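Local coordinates for 5' nucleotidase family protein (PDB 4Q7F), which belongs to the 5'-nucleotidase family, holding manganese and magnesium in a calcineurin-like phosphoesterase domain and pairing it with a C-terminal domain that helps line the ligand pocket, at residues Asp358-Leu364 with Tyr434-Val440; Thr389-Val395 with Ala491-Ile497. All blocks are in the same frame, centred on the assembly; numbering follows the deposited sequence.

Starting from the N terminus, the chain passes the metal-binding calcineurin-like region before it lays down strand 359-363 and then strand 390-396. Returning at strand 435-438, it pairs with 359-363 and closes the loop of contact 1; strand 493-497 later pairs with 390-396 and closes that of contact 2. The two loops cross, because each begins before the other is finished. Both contacts belong to one mixed five-stranded sheet of the C-terminal half, in which 435-438 and 493-497 are the outermost strands. Strand 469-475 runs between the two inner ones, leaving the contacts about 14 Å apart centre to centre, and helix 342-355 packs against residues of both.

Contact 1 (Asp358-Leu364 with Tyr434-Val440); sequences DVACTAL and YDIYGGV
Cys-361 and Tyr-437 sit directly across from each other in a non-hydrogen-bonded antiparallel pair, and the tyrosine ring is laid against the cysteine. Traced outward from the backbone, Tyr-437 first places its CB 3.7 Å from Ala-360 O. With CG anti to its own carbonyl carbon (chi1 -59°), the ring then turns one face to Cys-361 CB, a CH-pi contact in which CD2 comes within 3.5 Å of that carbon. Farther out, CE2 is 4.1 Å from Cys-361 SG, which lies oblique to the ring. Val-359 CG1 meets the ring at its edge, and OH is hydrogen-bonded to Ser-407 OG of helix 397-408, whose Ala-403 and Ile-404 also pack against the tyrosine.

On both sides of this pair the backbones are bonded reciprocally: Gly-438 N to Ala-360 O at 2.8 Å, nearly straight at 171°, and Ile-436 N to Thr-362 O at 2.9 Å, each with its return bond. Ala-360 and Thr-362 direct their side chains to the other face, against helix 342-355. Past Ala-360 and Gly-438, water 1 donates to both Asp-358 O and Gly-439 O, bridging the two segments where Gly-439 leaves the strand with a positive phi of 94°.

Asp-435 OD2 lies 3.8 Å from Cys-361 SG, while its salt bridge goes to Arg-478 NE. Strand 435-438, at the margin of the C-terminal domain sheet, is therefore held by regular backbone bonds, with sulfur and aromatic packing on one face, and the buried carboxylate has a charged partner that probably helps keep it ionised.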
loop_
_atom_site.group_PDB
_atom_site.type_symbol
_atom_site.label_atom_id
_atom_site.label_comp_id
_atom_site.label_asym_id
_atom_site.label_seq_id
_atom_site.Cartn_x
_atom_site.Cartn_y
_atom_site.Cartn_z
ATOM N N ASP A 358 -10.242 -25.887 -8.157
ATOM C CA ASP A 358 -9.806 -26.991 -7.308
ATOM C C ASP A 358 -9.227 -26.455 -6.007
ATOM O O ASP A 358 -9.357 -27.085 -4.956
ATOM C CB ASP A 358 -8.690 -27.809 -7.972
ATOM C CG ASP A 358 -9.081 -28.362 -9.336
ATOM O OD1 ASP A 358 -10.232 -28.834 -9.512
ATOM O OD2 ASP A 358 -8.211 -28.329 -10.234
ATOM N N VAL A 359 -8.570 -25.290 -6.097
ATOM C CA VAL A 359 -7.874 -24.708 -4.987
ATOM C C VAL A 359 -8.140 -23.198 -4.957
ATOM O O VAL A 359 -8.440 -22.583 -5.991
ATOM C CB VAL A 359 -6.358 -24.971 -5.124
ATOM C CG1 VAL A 359 -5.563 -24.321 -4.002
ATOM C CG2 VAL A 359 -6.091 -26.482 -5.173
ATOM N N ALA A 360 -8.113 -22.647 -3.759
ATOM C CA ALA A 360 -8.251 -21.200 -3.564
ATOM C C ALA A 360 -7.238 -20.767 -2.515
ATOM O O ALA A 360 -6.655 -21.608 -1.820
ATOM C CB ALA A 360 -9.654 -20.838 -3.143
ATOM N N CYS A 361 -6.995 -19.464 -2.424
ATOM C CA CYS A 361 -6.111 -18.950 -1.410
ATOM C C CYS A 361 -6.409 -17.489 -1.153
ATOM O O CYS A 361 -7.004 -16.818 -1.998
ATOM C CB CYS A 361 -4.657 -19.108 -1.791
ATOM S SG CYS A 361 -4.126 -18.063 -3.167
ATOM N N THR A 362 -6.060 -17.062 0.056
ATOM C CA THR A 362 -6.149 -15.649 0.471
ATOM C C THR A 362 -5.160 -15.364 1.579
ATOM O O THR A 362 -4.788 -16.253 2.357
ATOM C CB THR A 362 -7.547 -15.237 0.921
ATOM O OG1 THR A 362 -7.583 -13.811 1.135
ATOM C CG2 THR A 362 -7.957 -15.983 2.174
ATOM N N ALA A 363 -4.704 -14.121 1.624
ATOM C CA ALA A 363 -3.822 -13.684 2.680
ATOM C C ALA A 363 -4.723 -13.298 3.839
ATOM O O ALA A 363 -5.938 -13.152 3.660
ATOM C CB ALA A 363 -2.997 -12.490 2.227
ATOM N N LEU A 364 -4.155 -13.240 5.040
ATOM C CA LEU A 364 -4.873 -12.701 6.187
ATOM C C LEU A 364 -4.324 -11.266 6.289
ATOM O O LEU A 364 -3.136 -11.050 6.603
ATOM C CB LEU A 364 -4.588 -13.474 7.465
ATOM C CG LEU A 364 -5.337 -12.937 8.689
ATOM C CD1 LEU A 364 -6.834 -13.171 8.549
ATOM C CD2 LEU A 364 -4.802 -13.594 9.943
ATOM N N TYR A 434 1.647 -13.726 2.847
ATOM C CA TYR A 434 1.475 -15.113 3.246
ATOM C C TYR A 434 0.069 -15.561 2.888
ATOM O O TYR A 434 -0.901 -14.936 3.293
ATOM C CB TYR A 434 1.671 -15.293 4.749
ATOM C CG TYR A 434 1.349 -16.715 5.217
ATOM C CD1 TYR A 434 2.152 -17.780 4.866
ATOM C CD2 TYR A 434 0.255 -16.963 6.035
ATOM C CE1 TYR A 434 1.853 -19.057 5.286
ATOM C CE2 TYR A 434 -0.042 -18.230 6.482
ATOM C CZ TYR A 434 0.752 -19.279 6.103
ATOM O OH TYR A 434 0.448 -20.530 6.593
ATOM N N ASP A 435 -0.054 -16.678 2.192
ATOM C CA ASP A 435 -1.390 -17.155 1.799
ATOM C C ASP A 435 -1.731 -18.429 2.483
ATOM O O ASP A 435 -0.849 -19.290 2.741
ATOM C CB ASP A 435 -1.507 -17.356 0.279
ATOM C CG ASP A 435 -1.601 -16.053 -0.502
ATOM O OD1 ASP A 435 -2.070 -15.043 0.051
ATOM O OD2 ASP A 435 -1.258 -16.049 -1.716
ATOM N N ILE A 436 -3.023 -18.530 2.800
ATOM C CA ILE A 436 -3.609 -19.737 3.348
ATOM C C ILE A 436 -4.429 -20.355 2.217
ATOM O O ILE A 436 -5.256 -19.685 1.596
ATOM C CB ILE A 436 -4.525 -19.475 4.566
ATOM C CG1 ILE A 436 -3.754 -18.830 5.725
ATOM C CG2 ILE A 436 -5.170 -20.772 5.020
ATOM C CD1 ILE A 436 -3.651 -17.321 5.674
ATOM N N TYR A 437 -4.211 -21.644 1.955
ATOM C CA TYR A 437 -4.864 -22.320 0.841
ATOM C C TYR A 437 -6.001 -23.236 1.247
ATOM O O TYR A 437 -5.982 -23.855 2.303
ATOM C CB TYR A 437 -3.830 -23.157 0.055
ATOM C CG TYR A 437 -2.692 -22.337 -0.507
ATOM C CD1 TYR A 437 -1.640 -21.924 0.302
ATOM C CD2 TYR A 437 -2.642 -22.019 -1.870
ATOM C CE1 TYR A 437 -0.590 -21.173 -0.209
ATOM C CE2 TYR A 437 -1.609 -21.257 -2.384
ATOM C CZ TYR A 437 -0.593 -20.841 -1.551
ATOM O OH TYR A 437 0.421 -20.124 -2.075
ATOM N N GLY A 438 -6.988 -23.316 0.376
ATOM C CA GLY A 438 -8.141 -24.197 0.564
ATOM C C GLY A 438 -8.295 -25.150 -0.609
ATOM O O GLY A 438 -7.986 -24.815 -1.776
ATOM N N GLY A 439 -8.777 -26.356 -0.316
ATOM C CA GLY A 439 -8.978 -27.331 -1.350
ATOM C C GLY A 439 -7.787 -28.238 -1.482
ATOM O O GLY A 439 -7.881 -29.271 -2.129
ATOM N N VAL A 440 -6.671 -27.847 -0.864
ATOM C CA VAL A 440 -5.458 -28.632 -0.878
ATOM C C VAL A 440 -4.945 -28.702 0.551
ATOM O O VAL A 440 -4.926 -27.692 1.248
ATOM C CB VAL A 440 -4.376 -28.029 -1.815
ATOM C CG1 VAL A 440 -4.013 -26.609 -1.436
ATOM C CG2 VAL A 440 -3.120 -28.874 -1.841
HETATM O O HOH W 1 -10.322 -29.470 -4.033
HETATM O O HOH W 2 -1.607 -13.489 5.705
#

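Contact 2 (Thr389-Val395 with Ala491-Ile497); sequences TFKVLAV and APVVKDI
Val-392 is wedged against three residues of the partner strand, and this is the tight side of the contact. Its CG2 lies 3.8 Å from Lys-495 CB and also reaches Ile-497 CD1, while CG1, anti to the backbone N (chi1 -179°), comes to 4.0 Å from Val-494 CB. Of Lys-495 the CB does the touching; the rest of this exposed lysine leads away. Phe-390 and Ile-497 extend the same face, their CB atoms side by side, and helix 342-355 packs against it through Leu-351, Lys-354 and Ser-355. The Phe-390 ring leads away from the partner strand toward Cys-473 and Asn-475.

Between Val-392 and Leu-393 the register slips by one residue. Val-494 and Lys-495 both face Val-392, a classic beta bulge in this outermost strand of the C-terminal domain sheet. One carbonyl takes both amides: Val-392 O accepts a bond from Val-494 N at 2.8 Å and a weak one from Lys-495 N at 3.4 Å. Val-392 N in turn bonds Lys-495 O. Beyond the bulge, Phe-390 and Ile-497 exchange a reciprocal pair of bonds on one side, and Ala-394 N bonds Pro-492 O on the other.

The opposite face is looser. Here Lys-391 and solvent-exposed Asp-496 run alongside each other, pointing the same way, but Lys-391 NZ stops 3.7 Å from Asp-496 OD1, a long salt bridge. Water 3 supplements it, donating to Asp-496 OD1 and Phe-390 O and accepting from Lys-391 NZ, at 2.8 Å, and from Thr-389 OG1. Asp-496 OD1 has a further partner in Gln-498 NE2, and Thr-389 OG1 in Gln-172 NE2. Nearby, exposed Val-493 touches Leu-393 CD2 through CG2 at 4.0 Å, whereas Leu-393 itself is buried against Val-474 and Tyr-488.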
loop_
_atom_site.group_PDB
_atom_site.type_symbol
_atom_site.label_atom_id
_atom_site.label_comp_id
_atom_site.label_asym_id
_atom_site.label_seq_id
_atom_site.Cartn_x
_atom_site.Cartn_y
_atom_site.Cartn_z
ATOM N N THR A 389 -10.206 -8.126 -7.281
ATOM C CA THR A 389 -11.163 -9.000 -7.930
ATOM C C THR A 389 -10.414 -10.332 -7.942
ATOM O O THR A 389 -9.309 -10.429 -7.383
ATOM C CB THR A 389 -11.531 -8.532 -9.329
ATOM O OG1 THR A 389 -10.330 -8.381 -10.077
ATOM C CG2 THR A 389 -12.266 -7.173 -9.279
ATOM N N PHE A 390 -10.984 -11.350 -8.569
ATOM C CA PHE A 390 -10.341 -12.673 -8.558
ATOM C C PHE A 390 -10.174 -13.320 -9.919
ATOM O O PHE A 390 -10.854 -13.001 -10.889
ATOM C CB PHE A 390 -11.114 -13.567 -7.599
ATOM C CG PHE A 390 -11.239 -12.972 -6.235
ATOM C CD1 PHE A 390 -12.272 -12.083 -5.945
ATOM C CD2 PHE A 390 -10.260 -13.205 -5.267
ATOM C CE1 PHE A 390 -12.358 -11.490 -4.693
ATOM C CE2 PHE A 390 -10.337 -12.608 -4.016
ATOM C CZ PHE A 390 -11.386 -11.763 -3.729
ATOM N N LYS A 391 -9.245 -14.268 -9.981
ATOM C CA LYS A 391 -8.998 -14.967 -11.194
ATOM C C LYS A 391 -8.742 -16.433 -10.914
ATOM O O LYS A 391 -8.051 -16.782 -9.935
ATOM C CB LYS A 391 -7.829 -14.348 -11.955
ATOM C CG LYS A 391 -8.202 -13.070 -12.711
ATOM C CD LYS A 391 -7.040 -12.558 -13.533
ATOM C CE LYS A 391 -7.487 -11.497 -14.524
ATOM N NZ LYS A 391 -8.142 -10.333 -13.843
ATOM N N VAL A 392 -9.345 -17.284 -11.734
ATOM C CA VAL A 392 -9.073 -18.727 -11.648
ATOM C C VAL A 392 -8.014 -18.992 -12.689
ATOM O O VAL A 392 -8.172 -18.634 -13.839
ATOM C CB VAL A 392 -10.297 -19.605 -11.865
ATOM C CG1 VAL A 392 -9.897 -21.075 -11.730
ATOM C CG2 VAL A 392 -11.351 -19.275 -10.839
ATOM N N LEU A 393 -6.909 -19.573 -12.246
ATOM C CA LEU A 393 -5.775 -19.846 -13.101
ATOM C C LEU A 393 -5.509 -21.318 -13.215
ATOM O O LEU A 393 -5.675 -22.032 -12.262
ATOM C CB LEU A 393 -4.526 -19.207 -12.479
ATOM C CG LEU A 393 -4.625 -17.697 -12.273
ATOM C CD1 LEU A 393 -3.282 -17.191 -11.730
ATOM C CD2 LEU A 393 -4.996 -17.019 -13.566
ATOM N N ALA A 394 -5.049 -21.736 -14.390
ATOM C CA ALA A 394 -4.693 -23.117 -14.654
ATOM C C ALA A 394 -3.204 -23.236 -14.420
ATOM O O ALA A 394 -2.402 -22.544 -15.084
ATOM C CB ALA A 394 -5.044 -23.472 -16.084
ATOM N N VAL A 395 -2.850 -24.092 -13.465
ATOM C CA VAL A 395 -1.461 -24.304 -13.075
ATOM C C VAL A 395 -1.153 -25.798 -12.909
ATOM O O VAL A 395 -2.017 -26.591 -12.525
ATOM C CB VAL A 395 -1.127 -23.568 -11.747
ATOM C CG1 VAL A 395 -1.282 -22.040 -11.890
ATOM C CG2 VAL A 395 -2.016 -24.049 -10.599
ATOM N N ALA A 491 -0.399 -17.365 -16.414
ATOM C CA ALA A 491 -1.022 -18.693 -16.326
ATOM C C ALA A 491 -2.367 -18.518 -17.052
ATOM O O ALA A 491 -2.984 -17.452 -16.958
ATOM C CB ALA A 491 -1.240 -19.127 -14.882
ATOM N N PRO A 492 -2.811 -19.533 -17.806
ATOM C CA PRO A 492 -4.082 -19.339 -18.540
ATOM C C PRO A 492 -5.205 -18.951 -17.601
ATOM O O PRO A 492 -5.275 -19.482 -16.498
ATOM C CB PRO A 492 -4.304 -20.707 -19.192
ATOM C CG PRO A 492 -2.911 -21.205 -19.425
ATOM C CD PRO A 492 -2.140 -20.787 -18.205
ATOM N N VAL A 493 -6.033 -17.979 -18.000
ATOM C CA VAL A 493 -7.127 -17.515 -17.144
ATOM C C VAL A 493 -8.413 -18.271 -17.466
ATOM O O VAL A 493 -9.038 -18.097 -18.521
ATOM C CB VAL A 493 -7.359 -15.983 -17.245
ATOM C CG1 VAL A 493 -8.421 -15.547 -16.244
ATOM C CG2 VAL A 493 -6.068 -15.236 -16.988
ATOM N N VAL A 494 -8.794 -19.122 -16.531
ATOM C CA VAL A 494 -9.957 -19.979 -16.672
ATOM C C VAL A 494 -11.239 -19.234 -16.384
ATOM O O VAL A 494 -12.291 -19.555 -16.938
ATOM C CB VAL A 494 -9.850 -21.130 -15.687
ATOM C CG1 VAL A 494 -11.102 -22.002 -15.708
ATOM C CG2 VAL A 494 -8.587 -21.917 -15.965
ATOM N N LYS A 495 -11.152 -18.273 -15.477
ATOM C CA LYS A 495 -12.303 -17.464 -15.078
ATOM C C LYS A 495 -11.818 -16.122 -14.509
ATOM O O LYS A 495 -10.866 -16.051 -13.711
ATOM C CB LYS A 495 -13.151 -18.254 -14.071
ATOM C CG LYS A 495 -14.540 -17.708 -13.752
ATOM C CD LYS A 495 -15.298 -18.745 -12.920
ATOM C CE LYS A 495 -16.581 -18.207 -12.298
ATOM N NZ LYS A 495 -17.585 -17.722 -13.294
ATOM N N ASP A 496 -12.488 -15.061 -14.937
ATOM C CA ASP A 496 -12.196 -13.709 -14.523
ATOM C C ASP A 496 -13.399 -13.294 -13.681
ATOM O O ASP A 496 -14.482 -13.023 -14.221
ATOM C CB ASP A 496 -12.033 -12.838 -15.779
ATOM C CG ASP A 496 -11.740 -11.378 -15.464
ATOM O OD1 ASP A 496 -11.804 -10.975 -14.295
ATOM O OD2 ASP A 496 -11.464 -10.611 -16.404
ATOM N N ILE A 497 -13.219 -13.288 -12.355
ATOM C CA ILE A 497 -14.305 -12.983 -11.435
ATOM C C ILE A 497 -14.259 -11.508 -11.028
ATOM O O ILE A 497 -13.490 -11.110 -10.144
ATOM C CB ILE A 497 -14.264 -13.905 -10.206
ATOM C CG1 ILE A 497 -14.322 -15.373 -10.654
ATOM C CG2 ILE A 497 -15.430 -13.603 -9.270
ATOM C CD1 ILE A 497 -14.070 -16.360 -9.545
HETATM O O HOH W 3 -10.252 -10.625 -11.978
#